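Local coordinates for protein ASCH domain (Vibrio cholerae TMA 21, PDB 3S9X) that is of unknown function but, as an ASCH domain of the PUA clan, probably recognises or processes RNA or a related nucleic-acid component, at residues A[57-62]-A[150-155]; A[71-76]-A[98-103]; A[78-83]-A[91-96]. All blocks are in the same frame, centred on the assembly; numbering follows the deposited sequence. Where two conformers were deposited one is given.

Interaction 1 (A[57-62]-A[150-155]); sequences RASCSL and VLEHFK
R57 to S61 run antiparallel to V150 to F154, with the short strand axes 4.7 Å apart and 157° between their N-to-C directions. A58–H153 and C60–L151 are non-hydrogen-bonded pairs; S59–E152 and S61–V150 are hydrogen-bonded pairs, each closed by two reciprocal backbone bonds. E152 N to S59 O, at 2.9 Å, is the straightest of the five bonds, with 174° at the hydrogen. The fifth, F154 N to R57 O, meets its carbonyl from above the plane, well off either lone pair, just where R57 precedes the regular strand.

The side chains alternate between two faces. On the face of A58 and C60, the A58 methyl sits over one face of the H153 imidazole, a CH-pi contact with CB 4.1 Å from the ring centroid. F110 of helix 108-114 meets the same ring and also touches A58. Further along, L151 CD2 rests 3.9 Å from C60 CB.

The face of S59, S61, V150 and E152 is wetter. Water 2 joins S59 OG to E152 OE1, at 2.8 and 2.9 Å. Water 1 is bonded to S59 OG, and only weakly to E152 OE2; water 3 connects S61 OG with V150 O. S61 OG is also hydrogen-bonded to Y66 OH. At the far end the F154 ring lies flat against the backbone: with chi1 at 53°, CG stands between the backbone N and the carbonyl carbon, which carries the ring to the R57–A58 peptide. R57 C is 3.7 Å above its centre, while S59 OG lies in plane at its edge.

Strand 58-62 is thus fastened as an outermost strand to 148-158, with methyl-on-imidazole and apolar packing on the A58/C60 face and water bridges on the S59/S61 face, in the mixed sheet of this PUA-like ASCH fold.

Interaction 2 (A[71-76]-A[98-103]); sequences ELMPQV and VSKCQY
P74 brings to V98 the one ring of this contact, a pyrrolidine rather than an aromatic group. Its CG corner is 3.9 Å from V98 CG1, and the two side chains cross obliquely. Y66 of helix 64-67 also packs against the proline. The ring is puckered rather than flat; the flat group at V98 is the carbonyl of P74, whose O approaches V98 CG2 to 3.6 Å, a contact of an oxygen with a methyl and nothing stronger.

V98 divides its two methyls between different neighbours. Its chi1 of 179° sets CG1 anti to the backbone N and CG2 anti to the carbonyl carbon. CG1 meets P74 CG and, also at 3.9 Å, the terminal CE of selenomethionine M73. CG2 faces the P74 carbonyl and, more distantly, V76 CG2 at 4.4 Å.

M73 reaches the strand by folding back on itself. Bends at chi2 (-81°) and chi3 (-69°) curl the chain so that CE, beyond the selenium, touches both V98 and K100. The lysine's extended chain turns only at its last torsion, and its NZ comes within 3.9 Å of M73 CE, a van der Waals approach to a methyl. E63 touches K100 from a neighbouring loop. V150 of strand 148-158 packs on both V98 and M73, extending the apolar cluster to the neighbouring strand.

No hydrogen bond spans the two segments, and at 237 Å² the buried surface is modest. The contact is the packing of a loop over a strand: residues 73-76, in the loop between helix 64-67 and strand 79-83, pack on the C-terminal part of strand 89-102 in the ASCH fold.

Interaction 3 (A[78-83]-A[91-96]); sequences HLQVVT and CIIEIT
H78 O accepts the backbone N-H of I95 at 2.9 Å, in the carbonyl plane, and opens the bonding of a beta hairpin made by strands 79-83 and 89-102. The central pair, Q80 and I93, exchanges two bonds: Q80 N to I93 O and I93 N to Q80 O, with 163° and 167° at the hydrogens. V82 and C91 form the next hydrogen-bonded pair. There V82 N to C91 O is short at 2.8 Å, whereas the return bond, C91 N to V82 O, is weak at 3.3 Å. The non-hydrogen-bonded pairs are L79–E94 and V81–I92, and L79 CA, E94 CA and I92 CA each turn a C-H toward a carbonyl oxygen across the gap.

Polar side-chain ends look to other partners. The H78 imidazole is held at both nitrogens, ND1 by S31 OG and NE2 by S33 OG, which fixes its rotation against S33 of strand 32-35 and S31 just before it. Q80 NE2 donates to D35 O, and E94 OE1 bonds Y29 OH.

Packing then divides by face. On that of L79, V81, I92 and E94, L79 CD2 lies 3.8 Å from E94 CB, and V81 CG2 is 4.2 Å from I92 CG1; helix 8-19 closes over V81 and I92 with S10, F13 and Y17. On the face of Q80, V82, C91 and I93, helix 41-52 adds A48, I51 and L52. H78 CB meets I95 CD1 at 3.8 Å, the two side chains slanting past each other. Q80 and I93 run alongside each other from the same face, Q80 CB close to I93 CG1, while V82 stands nearly at right angles to I93. A chi1 of 63° swings I93 CG1 toward V82, 3.7 Å from V82 CG2.

The three contacts illustrate how chemistry follows position in one sheet. Interactions 1 and 3 are both antiparallel strand pairings. Interaction 3 is the buried one, a local hairpin clad by helices on both faces; interaction 1, partly buried, joins residues distant in sequence and keeps waters on one face. Interaction 2 is a surface contact of loop on strand, held by apolar and van der Waals contacts, with no hydrogen bond between its segments. Strand 89-102 serves both interactions 2 and 3 and adjoins strand 148-158 of interaction 1, probably through backbone bonds such as H153 O to T96 N and L151 N to S99 O. P74 and E152 touch where 1 and 2 meet, and V76 packs near I95 where 2 and 3 meet.

Interaction 1 (A[57-62]-A[150-155])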
loop_
_atom_site.group_PDB
_atom_site.type_symbol
_atom_site.label_atom_id
_atom_site.label_comp_id
_atom_site.label_asym_id
_atom_site.label_seq_id
_atom_site.Cartn_x
_atom_site.Cartn_y
_atom_site.Cartn_z
ATOM N N ARG A 57 -7.607 -1.178 -4.782
ATOM C CA ARG A 57 -8.144 -0.361 -3.676
ATOM C C ARG A 57 -7.748 -0.939 -2.323
ATOM O O ARG A 57 -8.277 -0.529 -1.280
ATOM C CB ARG A 57 -9.685 -0.290 -3.811
ATOM C CG ARG A 57 -10.171 0.287 -5.129
ATOM C CD ARG A 57 -11.694 0.335 -5.151
ATOM N NE ARG A 57 -12.291 -1.014 -5.041
ATOM C CZ ARG A 57 -12.366 -1.932 -6.004
ATOM N NH1 ARG A 57 -12.896 -3.128 -5.705
ATOM N NH2 ARG A 57 -11.951 -1.659 -7.262
ATOM N N ALA A 58 -6.792 -1.882 -2.315
ATOM C CA ALA A 58 -6.387 -2.556 -1.070
ATOM C C ALA A 58 -5.011 -3.135 -1.313
ATOM O O ALA A 58 -4.549 -3.329 -2.454
ATOM C CB ALA A 58 -7.380 -3.635 -0.681
ATOM N N SER A 59 -4.343 -3.422 -0.219
ATOM C CA SER A 59 -3.052 -4.087 -0.183
ATOM C C SER A 59 -2.882 -4.802 1.121
ATOM O O SER A 59 -3.662 -4.584 2.033
ATOM C CB SER A 59 -1.959 -3.086 -0.399
ATOM O OG SER A 59 -1.781 -2.204 0.679
ATOM N N CYS A 60 -1.850 -5.649 1.232
ATOM C CA CYS A 60 -1.602 -6.319 2.475
ATOM C C CYS A 60 -0.077 -6.519 2.681
ATOM O O CYS A 60 0.754 -6.297 1.781
ATOM C CB CYS A 60 -2.299 -7.680 2.499
ATOM S SG CYS A 60 -1.710 -8.910 1.378
ATOM N N SER A 61 0.256 -6.861 3.922
ATOM C CA SER A 61 1.616 -7.112 4.331
ATOM C C SER A 61 1.632 -8.081 5.518
ATOM O O SER A 61 0.638 -8.257 6.194
ATOM C CB SER A 61 2.254 -5.802 4.732
ATOM O OG SER A 61 1.631 -5.132 5.803
ATOM N N LEU A 62 2.787 -8.696 5.778
ATOM C CA LEU A 62 2.927 -9.574 6.920
ATOM C C LEU A 62 2.861 -8.822 8.214
ATOM O O LEU A 62 3.554 -7.855 8.443
ATOM C CB LEU A 62 4.220 -10.357 6.877
ATOM C CG LEU A 62 4.464 -11.295 5.684
ATOM C CD1 LEU A 62 5.920 -11.787 5.720
ATOM C CD2 LEU A 62 3.491 -12.472 5.739
ATOM N N VAL A 150 -1.714 -7.846 7.687
ATOM C CA VAL A 150 -2.391 -6.587 7.867
ATOM C C VAL A 150 -2.977 -6.153 6.540
ATOM O O VAL A 150 -2.250 -6.034 5.537
ATOM C CB VAL A 150 -1.473 -5.493 8.485
ATOM C CG1 VAL A 150 -2.143 -4.106 8.517
ATOM C CG2 VAL A 150 -0.964 -5.924 9.881
ATOM N N LEU A 151 -4.291 -5.959 6.543
ATOM C CA LEU A 151 -5.068 -5.565 5.336
ATOM C C LEU A 151 -5.291 -4.077 5.409
ATOM O O LEU A 151 -5.766 -3.552 6.444
ATOM C CB LEU A 151 -6.409 -6.243 5.351
ATOM C CG LEU A 151 -6.393 -7.801 5.513
ATOM C CD1 LEU A 151 -7.830 -8.315 5.311
ATOM C CD2 LEU A 151 -5.429 -8.557 4.596
ATOM N N GLU A 152 -5.002 -3.373 4.304
ATOM C CA GLU A 152 -5.278 -1.937 4.186
ATOM C C GLU A 152 -6.210 -1.688 3.001
ATOM O O GLU A 152 -6.037 -2.309 1.931
ATOM C CB GLU A 152 -3.996 -1.153 3.941
ATOM C CG GLU A 152 -3.028 -1.250 5.051
ATOM C CD GLU A 152 -1.619 -0.690 4.675
ATOM O OE1 GLU A 152 -1.597 0.431 4.178
ATOM O OE2 GLU A 152 -0.641 -1.383 5.005
ATOM N N HIS A 153 -7.244 -0.889 3.208
ATOM C CA HIS A 153 -8.053 -0.387 2.121
ATOM C C HIS A 153 -7.760 1.102 1.956
ATOM O O HIS A 153 -7.437 1.794 2.949
ATOM C CB HIS A 153 -9.518 -0.619 2.359
ATOM C CG HIS A 153 -9.945 -2.046 2.241
ATOM N ND1 HIS A 153 -9.700 -2.993 3.188
ATOM C CD2 HIS A 153 -10.643 -2.652 1.271
ATOM C CE1 HIS A 153 -10.247 -4.141 2.796
ATOM N NE2 HIS A 153 -10.773 -3.977 1.616
ATOM N N PHE A 154 -7.907 1.628 0.756
ATOM C CA PHE A 154 -7.555 3.000 0.486
ATOM C C PHE A 154 -8.356 3.528 -0.745
ATOM O O PHE A 154 -8.938 2.741 -1.486
ATOM C CB PHE A 154 -6.034 3.188 0.333
ATOM C CG PHE A 154 -5.425 2.260 -0.671
ATOM C CD1 PHE A 154 -5.610 2.395 -2.027
ATOM C CD2 PHE A 154 -4.661 1.170 -0.227
ATOM C CE1 PHE A 154 -4.968 1.502 -2.923
ATOM C CE2 PHE A 154 -4.076 0.291 -1.103
ATOM C CZ PHE A 154 -4.214 0.489 -2.466
ATOM N N LYS A 155 -8.272 4.844 -0.901
ATOM C CA LYS A 155 -8.945 5.530 -1.982
ATOM C C LYS A 155 -8.023 6.563 -2.574
ATOM O O LYS A 155 -7.243 7.173 -1.850
ATOM C CB LYS A 155 -10.231 6.166 -1.521
ATOM C CG LYS A 155 -10.066 7.302 -0.564
ATOM C CD LYS A 155 -11.341 7.934 -0.019
ATOM C CE LYS A 155 -11.102 9.042 0.976
ATOM N NZ LYS A 155 -12.390 9.586 1.533
HETATM O O HOH W 1 0.311 -3.129 2.322
HETATM O O HOH W 2 -1.377 0.529 1.329
HETATM O O HOH W 3 -0.563 -3.880 4.958
#

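Interaction 2 (A[71-76]-A[98-103])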
loop_
_atom_site.group_PDB
_atom_site.type_symbol
_atom_site.label_atom_id
_atom_site.label_comp_id
_atom_site.label_asym_id
_atom_site.label_seq_id
_atom_site.Cartn_x
_atom_site.Cartn_y
_atom_site.Cartn_z
ATOM N N GLU A 71 7.918 -2.190 13.044
ATOM C CA GLU A 71 7.424 -1.232 12.084
ATOM C C GLU A 71 6.126 -0.623 12.569
ATOM O O GLU A 71 5.354 -1.269 13.253
ATOM C CB GLU A 71 7.279 -1.848 10.733
ATOM C CG GLU A 71 8.608 -2.216 10.079
ATOM C CD GLU A 71 8.494 -2.444 8.542
ATOM O OE1 GLU A 71 9.544 -2.884 7.973
ATOM O OE2 GLU A 71 7.393 -2.172 7.931
ATOM N N LEU A 72 5.920 0.645 12.274
ATOM C CA LEU A 72 4.673 1.272 12.696
ATOM C C LEU A 72 3.484 0.772 11.877
ATOM O O LEU A 72 3.537 0.671 10.630
ATOM C CB LEU A 72 4.738 2.818 12.585
ATOM C CG LEU A 72 5.811 3.562 13.366
ATOM C CD1 LEU A 72 5.653 5.115 13.405
ATOM C CD2 LEU A 72 5.902 2.966 14.796
HETATM N N MSE A 73 2.411 0.450 12.587
HETATM C CA MSE A 73 1.204 0.036 11.865
HETATM C C MSE A 73 0.673 1.125 10.938
HETATM O O MSE A 73 0.731 2.318 11.253
HETATM C CB MSE A 73 0.084 -0.345 12.828
HETATM C CG MSE A 73 0.324 -1.739 13.429
HETATM SE SE MSE A 73 -0.186 -3.136 12.349
HETATM C CE MSE A 73 -2.090 -2.878 12.424
ATOM N N PRO A 74 0.124 0.714 9.804
ATOM C CA PRO A 74 -0.609 1.668 8.972
ATOM C C PRO A 74 -1.803 2.250 9.724
ATOM O O PRO A 74 -2.395 1.547 10.541
ATOM C CB PRO A 74 -1.026 0.847 7.783
ATOM C CG PRO A 74 -1.200 -0.439 8.264
ATOM C CD PRO A 74 -0.016 -0.646 9.293
ATOM N N GLN A 75 -2.118 3.505 9.443
ATOM C CA GLN A 75 -3.176 4.233 10.111
ATOM C C GLN A 75 -4.200 4.742 9.117
ATOM O O GLN A 75 -3.860 5.283 8.061
ATOM C CB GLN A 75 -2.639 5.565 10.744
ATOM C CG GLN A 75 -1.994 5.548 11.955
ATOM C CD GLN A 75 -1.235 6.828 12.251
ATOM O OE1 GLN A 75 -1.629 8.025 11.915
ATOM N NE2 GLN A 75 -0.134 6.631 12.944
ATOM N N VAL A 76 -5.469 4.634 9.483
ATOM C CA VAL A 76 -6.523 5.337 8.818
ATOM C C VAL A 76 -6.175 6.811 8.677
ATOM O O VAL A 76 -5.689 7.416 9.646
ATOM C CB VAL A 76 -7.903 5.079 9.468
ATOM C CG1 VAL A 76 -8.982 5.950 8.921
ATOM C CG2 VAL A 76 -8.277 3.573 9.350
ATOM N N VAL A 98 -8.011 -0.478 8.251
ATOM C CA VAL A 98 -6.895 -1.387 8.598
ATOM C C VAL A 98 -7.461 -2.527 9.444
ATOM O O VAL A 98 -8.282 -2.307 10.345
ATOM C CB VAL A 98 -5.792 -0.656 9.343
ATOM C CG1 VAL A 98 -4.654 -1.608 9.723
ATOM C CG2 VAL A 98 -5.240 0.474 8.550
ATOM N N SER A 99 -7.126 -3.758 9.084
ATOM C CA SER A 99 -7.553 -4.924 9.873
ATOM C C SER A 99 -6.577 -6.064 9.644
ATOM O O SER A 99 -5.579 -5.874 8.948
ATOM C CB SER A 99 -8.968 -5.351 9.453
ATOM O OG SER A 99 -8.955 -5.977 8.186
ATOM N N LYS A 100 -6.840 -7.188 10.318
ATOM C CA LYS A 100 -5.960 -8.366 10.183
ATOM C C LYS A 100 -6.712 -9.626 9.771
ATOM O O LYS A 100 -7.879 -9.781 10.148
ATOM C CB LYS A 100 -5.208 -8.675 11.480
ATOM C CG LYS A 100 -4.400 -7.521 12.007
ATOM C CD LYS A 100 -3.674 -7.840 13.268
ATOM C CE LYS A 100 -2.935 -6.682 13.831
ATOM N NZ LYS A 100 -3.841 -5.660 14.472
ATOM N N CYS A 101 -6.041 -10.482 9.016
ATOM C CA CYS A 101 -6.597 -11.836 8.752
ATOM C C CYS A 101 -5.469 -12.743 8.378
ATOM O O CYS A 101 -4.412 -12.298 7.988
ATOM C CB CYS A 101 -7.662 -11.954 7.614
ATOM S SG CYS A 101 -6.921 -11.849 5.913
ATOM N N GLN A 102 -5.691 -14.039 8.605
ATOM C CA GLN A 102 -4.693 -15.021 8.201
ATOM C C GLN A 102 -4.594 -15.098 6.704
ATOM O O GLN A 102 -5.605 -15.034 6.011
ATOM C CB GLN A 102 -4.925 -16.408 8.811
ATOM C CG GLN A 102 -4.617 -16.410 10.279
ATOM C CD GLN A 102 -4.655 -17.825 10.864
ATOM O OE1 GLN A 102 -4.838 -18.893 10.121
ATOM N NE2 GLN A 102 -4.508 -17.889 12.087
ATOM N N TYR A 103 -3.389 -15.360 6.222
ATOM C CA TYR A 103 -3.155 -15.604 4.805
ATOM C C TYR A 103 -4.146 -16.633 4.210
ATOM O O TYR A 103 -4.805 -16.336 3.196
ATOM C CB TYR A 103 -1.687 -16.007 4.601
ATOM C CG TYR A 103 -1.404 -16.396 3.166
ATOM C CD1 TYR A 103 -0.866 -15.500 2.238
ATOM C CD2 TYR A 103 -1.664 -17.669 2.715
ATOM C CE1 TYR A 103 -0.650 -15.862 0.960
ATOM C CE2 TYR A 103 -1.447 -18.065 1.401
ATOM C CZ TYR A 103 -0.952 -17.142 0.524
ATOM O OH TYR A 103 -0.639 -17.419 -0.756
#

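Interaction 3 (A[78-83]-A[91-96])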
loop_
_atom_site.group_PDB
_atom_site.type_symbol
_atom_site.label_atom_id
_atom_site.label_comp_id
_atom_site.label_asym_id
_atom_site.label_seq_id
_atom_site.Cartn_x
_atom_site.Cartn_y
_atom_site.Cartn_z
ATOM N N HIS A 78 -3.806 8.094 6.760
ATOM C CA HIS A 78 -2.512 8.236 6.135
ATOM C C HIS A 78 -2.639 8.590 4.637
ATOM O O HIS A 78 -3.431 7.959 3.945
ATOM C CB HIS A 78 -1.748 6.902 6.296
ATOM C CG HIS A 78 -0.386 6.928 5.692
ATOM N ND1 HIS A 78 0.733 7.382 6.368
ATOM C CD2 HIS A 78 0.077 6.453 4.508
ATOM C CE1 HIS A 78 1.796 7.233 5.598
ATOM N NE2 HIS A 78 1.431 6.655 4.467
ATOM N N LEU A 79 -1.756 9.461 4.165
ATOM C CA LEU A 79 -1.620 9.733 2.757
ATOM C C LEU A 79 -0.282 9.183 2.234
ATOM O O LEU A 79 0.765 9.431 2.778
ATOM C CB LEU A 79 -1.591 11.250 2.494
ATOM C CG LEU A 79 -2.879 11.995 2.782
ATOM C CD1 LEU A 79 -2.666 13.512 2.600
ATOM C CD2 LEU A 79 -3.984 11.511 1.840
ATOM N N GLN A 80 -0.396 8.443 1.139
ATOM C CA GLN A 80 0.768 7.941 0.426
ATOM C C GLN A 80 0.752 8.548 -0.997
ATOM O O GLN A 80 -0.225 8.360 -1.753
ATOM C CB GLN A 80 0.840 6.425 0.342
ATOM C CG GLN A 80 1.961 5.906 -0.478
ATOM C CD GLN A 80 2.078 4.422 -0.591
ATOM O OE1 GLN A 80 1.499 3.689 0.231
ATOM N NE2 GLN A 80 2.847 3.946 -1.606
ATOM N N VAL A 81 1.872 9.167 -1.364
ATOM C CA VAL A 81 2.139 9.472 -2.725
ATOM C C VAL A 81 2.578 8.160 -3.363
ATOM O O VAL A 81 3.648 7.621 -3.021
ATOM C CB VAL A 81 3.192 10.603 -2.943
ATOM C CG1 VAL A 81 3.400 10.805 -4.429
ATOM C CG2 VAL A 81 2.786 11.871 -2.162
ATOM N N VAL A 82 1.776 7.680 -4.290
ATOM C CA VAL A 82 2.041 6.429 -5.063
ATOM C C VAL A 82 2.876 6.808 -6.249
ATOM O O VAL A 82 2.416 7.537 -7.119
ATOM C CB VAL A 82 0.738 5.727 -5.455
ATOM C CG1 VAL A 82 1.042 4.445 -6.275
ATOM C CG2 VAL A 82 -0.161 5.493 -4.233
ATOM N N THR A 83 4.125 6.363 -6.266
ATOM C CA THR A 83 4.994 6.608 -7.403
ATOM C C THR A 83 5.090 5.349 -8.276
ATOM O O THR A 83 4.710 4.233 -7.846
ATOM C CB THR A 83 6.394 7.005 -6.969
ATOM O OG1 THR A 83 7.119 5.894 -6.492
ATOM C CG2 THR A 83 6.392 8.114 -5.874
ATOM N N CYS A 91 -0.293 9.086 -8.269
ATOM C CA CYS A 91 -1.518 9.473 -7.573
ATOM C C CYS A 91 -1.208 9.526 -6.063
ATOM O O CYS A 91 -0.142 9.192 -5.635
ATOM C CB CYS A 91 -2.680 8.569 -7.926
ATOM S SG CYS A 91 -2.495 6.873 -7.394
ATOM N N ILE A 92 -2.207 9.997 -5.314
ATOM C CA ILE A 92 -2.113 10.013 -3.876
ATOM C C ILE A 92 -3.315 9.190 -3.337
ATOM O O ILE A 92 -4.451 9.450 -3.764
ATOM C CB ILE A 92 -2.107 11.437 -3.248
ATOM C CG1 ILE A 92 -1.021 12.268 -3.907
ATOM C CG2 ILE A 92 -1.934 11.382 -1.725
ATOM C CD1 ILE A 92 -0.875 13.698 -3.408
ATOM N N ILE A 93 -3.040 8.313 -2.380
ATOM C CA ILE A 93 -4.042 7.524 -1.740
ATOM C C ILE A 93 -4.179 7.865 -0.281
ATOM O O ILE A 93 -3.196 8.316 0.333
ATOM C CB ILE A 93 -3.848 6.038 -1.944
ATOM C CG1 ILE A 93 -2.534 5.534 -1.336
ATOM C CG2 ILE A 93 -4.002 5.614 -3.406
ATOM C CD1 ILE A 93 -2.257 4.054 -1.354
ATOM N N GLU A 94 -5.391 7.662 0.276
ATOM C CA GLU A 94 -5.684 7.896 1.697
ATOM C C GLU A 94 -6.192 6.546 2.222
ATOM O O GLU A 94 -7.114 5.922 1.660
ATOM C CB GLU A 94 -6.808 8.941 1.888
ATOM C CG GLU A 94 -7.071 9.226 3.350
ATOM C CD GLU A 94 -8.022 10.351 3.547
ATOM O OE1 GLU A 94 -8.056 11.313 2.756
ATOM O OE2 GLU A 94 -8.674 10.333 4.630
ATOM N N ILE A 95 -5.560 6.066 3.284
ATOM C CA ILE A 95 -5.984 4.848 3.949
ATOM C C ILE A 95 -7.371 5.032 4.579
ATOM O O ILE A 95 -7.557 5.969 5.344
ATOM C CB ILE A 95 -4.945 4.400 4.985
ATOM C CG1 ILE A 95 -3.628 4.043 4.268
ATOM C CG2 ILE A 95 -5.529 3.210 5.853
ATOM C CD1 ILE A 95 -2.493 3.419 5.112
ATOM N N THR A 96 -8.275 4.077 4.327
ATOM C CA THR A 96 -9.635 4.151 4.812
ATOM C C THR A 96 -9.974 3.071 5.865
ATOM O O THR A 96 -10.847 3.305 6.676
ATOM C CB THR A 96 -10.676 4.088 3.653
ATOM O OG1 THR A 96 -10.428 2.874 3.000
ATOM C CG2 THR A 96 -10.514 5.298 2.680
#